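Local coordinates for protein cyclic nucleotide-gated potassium channel mll3241 (Mesorhizobium loti, PDB 4MUV) that opens as a tetrameric potassium channel when cAMP binds its cytoplasmic cyclic nucleotide-binding domain, the part described here, an engineered form bound to cyclic GMP, at residues A47-I52 / V98-T103; R58-V63 / L106-S111; G65-A70 / T102-L107. The protein carries 3 engineered substitutions. All coordinates share one frame; numbering follows the deposited sequence. Where two conformers were deposited one is given.

The three contacts illustrate how two antiparallel sheets are joined into one ligand-binding beta roll. Contact 1 pairs strands of the sheet next to the cyclic nucleotide, contact 2 pairs two strands of the other sheet, and contact 3 lies where the chain passes between them. Contacts 1 and 3 have centres about 7 Å apart, share T102 and T103, and are joined by a probable hydrogen bond from A101 N to S66 O of 2.9 Å. The sheets meet where I49 CG2 of contact 1 lies 3.8 Å from F60 CZ of contact 2. Contact 3 shares L106 and L107 with contact 2. V98 and V69, from contacts 1 and 3, line the nucleotide pocket.

Contact 1 (A47-I52 / V98-T103); sequences AVICRI and VSAATT. With PCG (cyclic guanosine monophosphate), chain C.
V98 O is gripped by two consecutive amides of the facing strand: I49 N donates to it at 2.8 Å and C50 N at 3.2 Å. Both donors lie in the carbonyl plane, and the V98 amide answers by donating to C50 O at 3.0 Å. Two residues, I49 and C50, thus stand against the single residue V98, which is the definition of a classic beta bulge. The extra residue shifts the antiparallel register by one, so that beyond it V48 pairs with S99 without direct bonds between them. A further bond, A100 N to A47 O at 2.9 Å, fastens the far end, where S99 CA also makes a CA-H...O contact with A47 O.

The side chains divide accordingly. On the face carrying V98 and C50, the ligand is met directly: V98 keeps CG1 anti to its own nitrogen (chi1 -178°), which directs the other methyl, CG2, to the ribose, 3.4 Å from O4' of cyclic GMP. V98 CG2 also packs on C50 SG at 3.8 Å in the conformer described. V48 and S99 occupy the reverse face. At the bulge I49 points toward the partner strand, and because its CG1 lies beside the backbone N, CD1 extends over the chain to within 3.7 Å of A100 N.

Further out, R94, which binds the phosphate through NH1, packs against C50. Strand 97-100 continues the sheet by bonding to strand 67-70, while strand 48-50 forms an outer member. I49 reaches across to V43 of strand 39-43 and F83 of strand 82-83, both in the opposing sheet, and also touches V67.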
loop_
_atom_site.group_PDB
_atom_site.type_symbol
_atom_site.label_atom_id
_atom_site.label_comp_id
_atom_site.label_asym_id
_atom_site.label_seq_id
_atom_site.Cartn_x
_atom_site.Cartn_y
_atom_site.Cartn_z
ATOM N N ALA A 47 0.273 0.463 -16.285
ATOM C CA ALA A 47 -0.063 -0.904 -15.906
ATOM C C ALA A 47 -1.026 -0.918 -14.721
ATOM O O ALA A 47 -0.912 -0.127 -13.781
ATOM C CB ALA A 47 1.200 -1.690 -15.577
ATOM N N VAL A 48 -1.954 -1.864 -14.747
ATOM C CA VAL A 48 -2.909 -2.044 -13.663
ATOM C C VAL A 48 -2.236 -2.757 -12.504
ATOM O O VAL A 48 -1.552 -3.756 -12.681
ATOM C CB VAL A 48 -4.156 -2.816 -14.155
ATOM C CG1 VAL A 48 -5.044 -3.210 -13.007
ATOM C CG2 VAL A 48 -4.939 -1.944 -15.115
ATOM N N ILE A 49 -2.422 -2.200 -11.320
ATOM C CA ILE A 49 -1.865 -2.731 -10.081
ATOM C C ILE A 49 -2.933 -3.533 -9.314
ATOM O O ILE A 49 -2.657 -4.639 -8.832
ATOM C CB ILE A 49 -1.280 -1.603 -9.225
ATOM C CG1 ILE A 49 -0.162 -0.883 -10.009
ATOM C CG2 ILE A 49 -0.788 -2.163 -7.927
ATOM C CD1 ILE A 49 0.144 0.464 -9.507
ATOM N N CYS A 50 -4.131 -2.955 -9.174
ATOM C CA CYS A 50 -5.233 -3.774 -8.737
ATOM C C CYS A 50 -6.474 -3.357 -9.483
ATOM O O CYS A 50 -6.586 -2.266 -10.015
ATOM C CB CYS A 50 -5.413 -3.702 -7.237
ATOM S SG CYS A 50 -5.763 -2.055 -6.677
ATOM N N ARG A 51 -7.359 -4.328 -9.627
ATOM C CA ARG A 51 -8.528 -4.193 -10.475
ATOM C C ARG A 51 -9.812 -4.307 -9.666
ATOM O O ARG A 51 -9.967 -5.205 -8.859
ATOM C CB ARG A 51 -8.519 -5.243 -11.568
ATOM C CG ARG A 51 -9.564 -4.917 -12.619
ATOM C CD ARG A 51 -9.490 -5.806 -13.785
ATOM N NE ARG A 51 -8.233 -5.742 -14.526
ATOM C CZ ARG A 51 -7.915 -4.822 -15.437
ATOM N NH1 ARG A 51 -8.718 -3.794 -15.705
ATOM N NH2 ARG A 51 -6.755 -4.925 -16.069
ATOM N N ILE A 52 -10.725 -3.389 -9.918
ATOM C CA ILE A 52 -12.029 -3.406 -9.273
ATOM C C ILE A 52 -12.652 -4.792 -9.361
ATOM O O ILE A 52 -12.628 -5.432 -10.406
ATOM C CB ILE A 52 -12.975 -2.322 -9.873
ATOM C CG1 ILE A 52 -14.236 -2.178 -9.021
ATOM C CG2 ILE A 52 -13.301 -2.565 -11.372
ATOM C CD1 ILE A 52 -15.080 -1.008 -9.429
ATOM N N VAL A 98 -6.578 0.680 -9.712
ATOM C CA VAL A 98 -5.438 1.557 -9.517
ATOM C C VAL A 98 -4.372 1.119 -10.506
ATOM O O VAL A 98 -4.048 -0.055 -10.593
ATOM C CB VAL A 98 -4.905 1.463 -8.067
ATOM C CG1 VAL A 98 -3.730 2.416 -7.859
ATOM C CG2 VAL A 98 -6.015 1.709 -7.066
ATOM N N SER A 99 -3.817 2.089 -11.218
ATOM C CA SER A 99 -2.842 1.889 -12.278
ATOM C C SER A 99 -1.636 2.801 -12.037
ATOM O O SER A 99 -1.773 3.866 -11.426
ATOM C CB SER A 99 -3.462 2.273 -13.626
ATOM O OG SER A 99 -4.676 1.600 -13.895
ATOM N N ALA A 100 -0.478 2.416 -12.537
ATOM C CA ALA A 100 0.651 3.326 -12.516
ATOM C C ALA A 100 0.339 4.513 -13.429
ATOM O O ALA A 100 -0.107 4.340 -14.561
ATOM C CB ALA A 100 1.903 2.625 -12.992
ATOM N N ALA A 101 0.567 5.731 -12.941
ATOM C CA ALA A 101 0.410 6.923 -13.762
ATOM C C ALA A 101 1.735 7.158 -14.511
ATOM O O ALA A 101 1.831 6.940 -15.707
ATOM C CB ALA A 101 0.028 8.100 -12.887
ATOM N N THR A 102 2.758 7.570 -13.777
ATOM C CA THR A 102 4.118 7.489 -14.235
ATOM C C THR A 102 4.636 6.125 -13.796
ATOM O O THR A 102 3.959 5.390 -13.075
ATOM C CB THR A 102 4.966 8.607 -13.599
ATOM O OG1 THR A 102 4.946 8.490 -12.172
ATOM C CG2 THR A 102 4.464 9.982 -14.016
ATOM N N THR A 103 5.846 5.779 -14.204
ATOM C CA THR A 103 6.528 4.640 -13.618
ATOM C C THR A 103 6.521 4.844 -12.117
ATOM O O THR A 103 6.792 5.929 -11.653
ATOM C CB THR A 103 7.978 4.586 -14.082
ATOM O OG1 THR A 103 8.034 4.835 -15.482
ATOM C CG2 THR A 103 8.566 3.232 -13.738
HETATM P PA PCG C . -8.997 -1.310 -2.371
HETATM O O1A PCG C . -8.401 -2.508 -1.662
HETATM O O2A PCG C . -10.480 -1.263 -2.465
HETATM O "O5'" PCG C . -8.406 -1.247 -3.798
HETATM C "C5'" PCG C . -8.493 -0.101 -4.517
HETATM C "C4'" PCG C . -7.897 1.038 -3.670
HETATM O "O4'" PCG C . -7.836 2.395 -4.249
HETATM C "C3'" PCG C . -8.607 1.164 -2.497
HETATM O "O3'" PCG C . -8.471 -0.007 -1.631
HETATM C "C2'" PCG C . -8.001 2.499 -1.900
HETATM O "O2'" PCG C . -6.884 2.174 -1.074
HETATM C "C1'" PCG C . -7.614 3.250 -3.023
HETATM N N9 PCG C . -8.282 4.500 -3.230
HETATM C C8 PCG C . -7.723 5.755 -3.214
HETATM N N7 PCG C . -8.650 6.707 -3.333
HETATM C C5 PCG C . -9.844 6.037 -3.434
HETATM C C6 PCG C . -11.193 6.513 -3.575
HETATM O O6 PCG C . -11.542 7.716 -3.649
HETATM N N1 PCG C . -12.140 5.519 -3.641
HETATM C C2 PCG C . -11.859 4.167 -3.526
HETATM N N2 PCG C . -12.872 3.283 -3.583
HETATM N N3 PCG C . -10.587 3.673 -3.390
HETATM C C4 PCG C . -9.605 4.686 -3.343
#

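Contact 2 (R58-V63 / L106-S111); sequences RMFFVV and LLSLHS
R58 turns its CG into the position between the backbone N and the carbonyl carbon (chi1 66°) and bends again at chi3, bringing its guanidinium alongside the imidazole of H110. The two side chains run the same way from a non-hydrogen-bonded pair, with H110 over one guanidinium face and the planes 36° apart. The nearest atoms are R58 NH1 and H110 CE1, at 3.9 Å. So close a neighbour would probably disfavour a proton on the histidine. NH1 also donates, in the guanidinium plane, to a water 2.9 Å away that is bonded to S108 OG as well; this bridge is less certain because S108 has two modelled conformers.

Beneath these side chains runs a regular antiparallel ladder. M59 and L109 exchange two bonds, with the amide of L109 meeting M59 O almost straight (174°), and F61 and L107 exchange another two. These are central strands of one sheet in the beta roll of the cyclic nucleotide-binding domain, strand 104-110 lying between strands 39-43 and 58-64. H110 closes its strand as the N-cap of helix 111-120.

The ladder sorts side chains onto two faces. F60 shares one with R58, V62, L106 and S108: its CD1 lies 3.7 Å from L106 CD1, the two groups meeting obliquely, while the ring of F83, on the neighbouring strand, meets it with the planes nearly parallel. R58 O, in turn, accepts a bond from NH2 of R94, a ligand-binding arginine. On the other face the edge of the F61 ring takes L109 CD2, 4.1 Å from CE1. V63 crosses L107 at about a right angle, its CG1 3.8 Å from L107 CD1. F114 of helix 111-120 packs on M59 and L109, and F23 meets the ring of F61.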
loop_
_atom_site.group_PDB
_atom_site.type_symbol
_atom_site.label_atom_id
_atom_site.label_comp_id
_atom_site.label_asym_id
_atom_site.label_seq_id
_atom_site.Cartn_x
_atom_site.Cartn_y
_atom_site.Cartn_z
ATOM N N ARG A 58 -3.054 -7.850 -0.534
ATOM C CA ARG A 58 -1.931 -7.007 -0.158
ATOM C C ARG A 58 -2.310 -5.548 -0.304
ATOM O O ARG A 58 -3.341 -5.211 -0.884
ATOM C CB ARG A 58 -0.749 -7.316 -1.056
ATOM C CG ARG A 58 -0.995 -6.928 -2.496
ATOM C CD ARG A 58 -0.108 -7.675 -3.458
ATOM N NE ARG A 58 -0.453 -9.082 -3.491
ATOM C CZ ARG A 58 0.290 -10.028 -4.046
ATOM N NH1 ARG A 58 1.442 -9.727 -4.634
ATOM N NH2 ARG A 58 -0.124 -11.280 -4.013
ATOM N N MET A 59 -1.480 -4.669 0.244
ATOM C CA MET A 59 -1.626 -3.236 -0.013
ATOM C C MET A 59 -0.261 -2.669 -0.365
ATOM O O MET A 59 0.746 -3.391 -0.352
ATOM C CB MET A 59 -2.272 -2.485 1.151
ATOM C CG MET A 59 -1.417 -2.440 2.390
ATOM S SD MET A 59 -1.983 -1.250 3.619
ATOM C CE MET A 59 -1.660 0.281 2.754
ATOM N N PHE A 60 -0.240 -1.388 -0.713
ATOM C CA PHE A 60 0.916 -0.784 -1.356
ATOM C C PHE A 60 1.157 0.616 -0.809
ATOM O O PHE A 60 0.212 1.403 -0.634
ATOM C CB PHE A 60 0.692 -0.662 -2.849
ATOM C CG PHE A 60 0.373 -1.961 -3.529
ATOM C CD1 PHE A 60 1.388 -2.752 -4.036
ATOM C CD2 PHE A 60 -0.933 -2.363 -3.699
ATOM C CE1 PHE A 60 1.114 -3.942 -4.678
ATOM C CE2 PHE A 60 -1.226 -3.561 -4.344
ATOM C CZ PHE A 60 -0.197 -4.348 -4.832
ATOM N N PHE A 61 2.431 0.934 -0.557
ATOM C CA PHE A 61 2.884 2.271 -0.175
ATOM C C PHE A 61 3.627 2.852 -1.354
ATOM O O PHE A 61 4.574 2.264 -1.858
ATOM C CB PHE A 61 3.776 2.184 1.061
ATOM C CG PHE A 61 3.049 1.612 2.225
ATOM C CD1 PHE A 61 2.979 0.248 2.407
ATOM C CD2 PHE A 61 2.367 2.438 3.101
ATOM C CE1 PHE A 61 2.267 -0.274 3.453
ATOM C CE2 PHE A 61 1.632 1.909 4.139
ATOM C CZ PHE A 61 1.589 0.550 4.317
ATOM N N VAL A 62 3.185 4.023 -1.819
ATOM C CA VAL A 62 3.853 4.677 -2.949
ATOM C C VAL A 62 5.111 5.372 -2.445
ATOM O O VAL A 62 5.062 6.144 -1.482
ATOM C CB VAL A 62 2.946 5.722 -3.625
ATOM C CG1 VAL A 62 3.635 6.357 -4.803
ATOM C CG2 VAL A 62 1.636 5.088 -4.069
ATOM N N VAL A 63 6.252 5.096 -3.077
ATOM C CA VAL A 63 7.509 5.664 -2.609
ATOM C C VAL A 63 8.262 6.462 -3.657
ATOM O O VAL A 63 9.100 7.258 -3.267
ATOM C CB VAL A 63 8.391 4.587 -1.871
ATOM C CG1 VAL A 63 7.767 4.203 -0.520
ATOM C CG2 VAL A 63 8.600 3.357 -2.693
ATOM N N LEU A 106 6.731 1.011 -5.468
ATOM C CA LEU A 106 5.819 0.657 -4.400
ATOM C C LEU A 106 6.524 -0.240 -3.406
ATOM O O LEU A 106 7.380 -1.027 -3.777
ATOM C CB LEU A 106 4.649 -0.151 -4.977
ATOM C CG LEU A 106 3.877 0.425 -6.136
ATOM C CD1 LEU A 106 2.869 -0.564 -6.694
ATOM C CD2 LEU A 106 3.183 1.696 -5.719
ATOM N N LEU A 107 6.117 -0.149 -2.152
ATOM C CA LEU A 107 6.413 -1.169 -1.148
ATOM C C LEU A 107 5.114 -1.943 -0.910
ATOM O O LEU A 107 4.117 -1.380 -0.463
ATOM C CB LEU A 107 6.944 -0.544 0.147
ATOM C CG LEU A 107 8.284 0.177 0.008
ATOM C CD1 LEU A 107 8.588 0.977 1.249
ATOM C CD2 LEU A 107 9.396 -0.822 -0.234
ATOM N N SER A 108 5.144 -3.237 -1.230
ATOM C CA SER A 108 3.994 -4.131 -1.102
ATOM C C SER A 108 3.986 -4.812 0.248
ATOM O O SER A 108 5.011 -5.352 0.657
ATOM C CB SER A 108 4.052 -5.196 -2.206
ATOM O OG SER A 108 2.969 -6.101 -2.130
ATOM N N LEU A 109 2.837 -4.799 0.900
ATOM C CA LEU A 109 2.650 -5.400 2.204
ATOM C C LEU A 109 1.551 -6.443 2.095
ATOM O O LEU A 109 0.400 -6.118 1.797
ATOM C CB LEU A 109 2.224 -4.326 3.196
ATOM C CG LEU A 109 2.028 -4.772 4.641
ATOM C CD1 LEU A 109 3.374 -5.164 5.230
ATOM C CD2 LEU A 109 1.385 -3.670 5.478
ATOM N N HIS A 110 1.911 -7.704 2.301
ATOM C CA HIS A 110 0.939 -8.779 2.211
ATOM C C HIS A 110 -0.021 -8.745 3.395
ATOM O O HIS A 110 0.287 -8.233 4.464
ATOM C CB HIS A 110 1.650 -10.114 2.123
ATOM C CG HIS A 110 2.192 -10.418 0.762
ATOM N ND1 HIS A 110 2.840 -9.486 -0.025
ATOM C CD2 HIS A 110 2.191 -11.568 0.052
ATOM C CE1 HIS A 110 3.221 -10.051 -1.155
ATOM N NE2 HIS A 110 2.833 -11.312 -1.136
ATOM N N SER A 111 -1.201 -9.307 3.201
ATOM C CA SER A 111 -2.264 -9.275 4.193
ATOM C C SER A 111 -1.822 -9.720 5.586
ATOM O O SER A 111 -2.153 -9.080 6.568
ATOM C CB SER A 111 -3.452 -10.118 3.725
ATOM O OG SER A 111 -4.526 -9.982 4.636
HETATM O O HOH W 1 3.038 -7.256 -4.839
#

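Contact 3 (G65-A70 / T102-L107); sequences GSVSVA and TTVSLL. With PCG (cyclic guanosine monophosphate), chain C.
V104 lays its CG2 methyl over the plane of the peptide joining G65 to S66, 3.9 Å from G65 C and 3.8 Å from S66 N. Further along strand 67-70, V69 packs against one face of the purine of cyclic GMP, CG1 over its five-membered ring, 3.7 Å from C4 and from C5, and CG2 toward C8. The N-H of the G65-S66 peptide is taken by a side chain: S66 N donates to T102 OG1 at 3.2 Å, with an angle of 144° at the hydrogen. T102 holds OG1 between its own backbone N and carbonyl carbon (chi1 60°), which turns the hydroxyl in toward the other segment. A longer, weak bond runs back from T102 N to S66 O.

Glycine fits the corner closely. G65 has a positive phi of 78°, and its CA lies 3.6 Å from T103 O and equally close to T102 OG1. S66 directs its OG to E76, so its own hydroxyl is engaged beyond this contact. On the inner side V67 CG1 packs obliquely on V104 CG2 at 4.0 Å, with L106 CD2 just beyond.

The touching parts, 65-67 and 102-106, run nearly at right angles, and strands 67-70 and 104-110 belong to different sheets: this is a corner of the beta roll of a cyclic nucleotide-binding domain, whose pocket holds the base.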
loop_
_atom_site.group_PDB
_atom_site.type_symbol
_atom_site.label_atom_id
_atom_site.label_comp_id
_atom_site.label_asym_id
_atom_site.label_seq_id
_atom_site.Cartn_x
_atom_site.Cartn_y
_atom_site.Cartn_z
ATOM N N GLY A 65 7.259 8.188 -7.827
ATOM C CA GLY A 65 6.272 8.225 -8.889
ATOM C C GLY A 65 4.857 8.297 -8.361
ATOM O O GLY A 65 4.636 8.590 -7.208
ATOM N N SER A 66 3.889 8.039 -9.226
ATOM C CA SER A 66 2.492 8.153 -8.848
ATOM C C SER A 66 1.599 7.102 -9.495
ATOM O O SER A 66 1.924 6.526 -10.545
ATOM C CB SER A 66 1.967 9.547 -9.175
ATOM O OG SER A 66 2.017 9.786 -10.562
ATOM N N VAL A 67 0.463 6.866 -8.838
ATOM C CA VAL A 67 -0.604 6.026 -9.357
ATOM C C VAL A 67 -1.869 6.829 -9.595
ATOM O O VAL A 67 -2.056 7.890 -9.009
ATOM C CB VAL A 67 -0.907 4.829 -8.433
ATOM C CG1 VAL A 67 0.328 3.981 -8.247
ATOM C CG2 VAL A 67 -1.475 5.278 -7.115
ATOM N N SER A 68 -2.728 6.268 -10.435
ATOM C CA SER A 68 -4.028 6.808 -10.786
ATOM C C SER A 68 -5.112 5.895 -10.225
ATOM O O SER A 68 -5.062 4.691 -10.421
ATOM C CB SER A 68 -4.109 6.807 -12.315
ATOM O OG SER A 68 -5.400 7.006 -12.780
ATOM N N VAL A 69 -6.081 6.476 -9.531
ATOM C CA VAL A 69 -7.206 5.741 -8.950
ATOM C C VAL A 69 -8.460 6.075 -9.741
ATOM O O VAL A 69 -8.870 7.237 -9.806
ATOM C CB VAL A 69 -7.413 6.101 -7.459
ATOM C CG1 VAL A 69 -8.581 5.292 -6.883
ATOM C CG2 VAL A 69 -6.122 5.900 -6.666
ATOM N N ALA A 70 -9.066 5.049 -10.338
ATOM C CA ALA A 70 -10.264 5.215 -11.155
ATOM C C ALA A 70 -11.511 5.093 -10.285
ATOM O O ALA A 70 -12.011 4.025 -10.069
ATOM C CB ALA A 70 -10.284 4.170 -12.280
ATOM N N THR A 102 2.758 7.570 -13.777
ATOM C CA THR A 102 4.118 7.489 -14.235
ATOM C C THR A 102 4.636 6.125 -13.796
ATOM O O THR A 102 3.959 5.390 -13.075
ATOM C CB THR A 102 4.966 8.607 -13.599
ATOM O OG1 THR A 102 4.946 8.490 -12.172
ATOM C CG2 THR A 102 4.464 9.982 -14.016
ATOM N N THR A 103 5.846 5.779 -14.204
ATOM C CA THR A 103 6.528 4.640 -13.618
ATOM C C THR A 103 6.521 4.844 -12.117
ATOM O O THR A 103 6.792 5.929 -11.653
ATOM C CB THR A 103 7.978 4.586 -14.082
ATOM O OG1 THR A 103 8.034 4.835 -15.482
ATOM C CG2 THR A 103 8.566 3.232 -13.738
ATOM N N VAL A 104 6.202 3.809 -11.345
ATOM C CA VAL A 104 6.018 3.979 -9.912
ATOM C C VAL A 104 6.747 2.895 -9.113
ATOM O O VAL A 104 6.791 1.742 -9.524
ATOM C CB VAL A 104 4.503 4.008 -9.581
ATOM C CG1 VAL A 104 3.819 2.659 -9.903
ATOM C CG2 VAL A 104 4.261 4.437 -8.145
ATOM N N SER A 105 7.365 3.276 -7.993
ATOM C CA SER A 105 7.919 2.331 -7.023
ATOM C C SER A 105 6.992 2.251 -5.852
ATOM O O SER A 105 6.538 3.274 -5.307
ATOM C CB SER A 105 9.322 2.705 -6.511
ATOM O OG SER A 105 10.217 2.625 -7.580
ATOM N N LEU A 106 6.731 1.011 -5.468
ATOM C CA LEU A 106 5.819 0.657 -4.400
ATOM C C LEU A 106 6.524 -0.240 -3.406
ATOM O O LEU A 106 7.380 -1.027 -3.777
ATOM C CB LEU A 106 4.649 -0.151 -4.977
ATOM C CG LEU A 106 3.877 0.425 -6.136
ATOM C CD1 LEU A 106 2.869 -0.564 -6.694
ATOM C CD2 LEU A 106 3.183 1.696 -5.719
ATOM N N LEU A 107 6.117 -0.149 -2.152
ATOM C CA LEU A 107 6.413 -1.169 -1.148
ATOM C C LEU A 107 5.114 -1.943 -0.910
ATOM O O LEU A 107 4.117 -1.380 -0.463
ATOM C CB LEU A 107 6.944 -0.544 0.147
ATOM C CG LEU A 107 8.284 0.177 0.008
ATOM C CD1 LEU A 107 8.588 0.977 1.249
ATOM C CD2 LEU A 107 9.396 -0.822 -0.234
HETATM P PA PCG C . -8.997 -1.310 -2.371
HETATM O O1A PCG C . -8.401 -2.508 -1.662
HETATM O O2A PCG C . -10.480 -1.263 -2.465
HETATM O "O5'" PCG C . -8.406 -1.247 -3.798
HETATM C "C5'" PCG C . -8.493 -0.101 -4.517
HETATM C "C4'" PCG C . -7.897 1.038 -3.670
HETATM O "O4'" PCG C . -7.836 2.395 -4.249
HETATM C "C3'" PCG C . -8.607 1.164 -2.497
HETATM O "O3'" PCG C . -8.471 -0.007 -1.631
HETATM C "C2'" PCG C . -8.001 2.499 -1.900
HETATM O "O2'" PCG C . -6.884 2.174 -1.074
HETATM C "C1'" PCG C . -7.614 3.250 -3.023
HETATM N N9 PCG C . -8.282 4.500 -3.230
HETATM C C8 PCG C . -7.723 5.755 -3.214
HETATM N N7 PCG C . -8.650 6.707 -3.333
HETATM C C5 PCG C . -9.844 6.037 -3.434
HETATM C C6 PCG C . -11.193 6.513 -3.575
HETATM O O6 PCG C . -11.542 7.716 -3.649
HETATM N N1 PCG C . -12.140 5.519 -3.641
HETATM C C2 PCG C . -11.859 4.167 -3.526
HETATM N N2 PCG C . -12.872 3.283 -3.583
HETATM N N3 PCG C . -10.587 3.673 -3.390
HETATM C C4 PCG C . -9.605 4.686 -3.343
#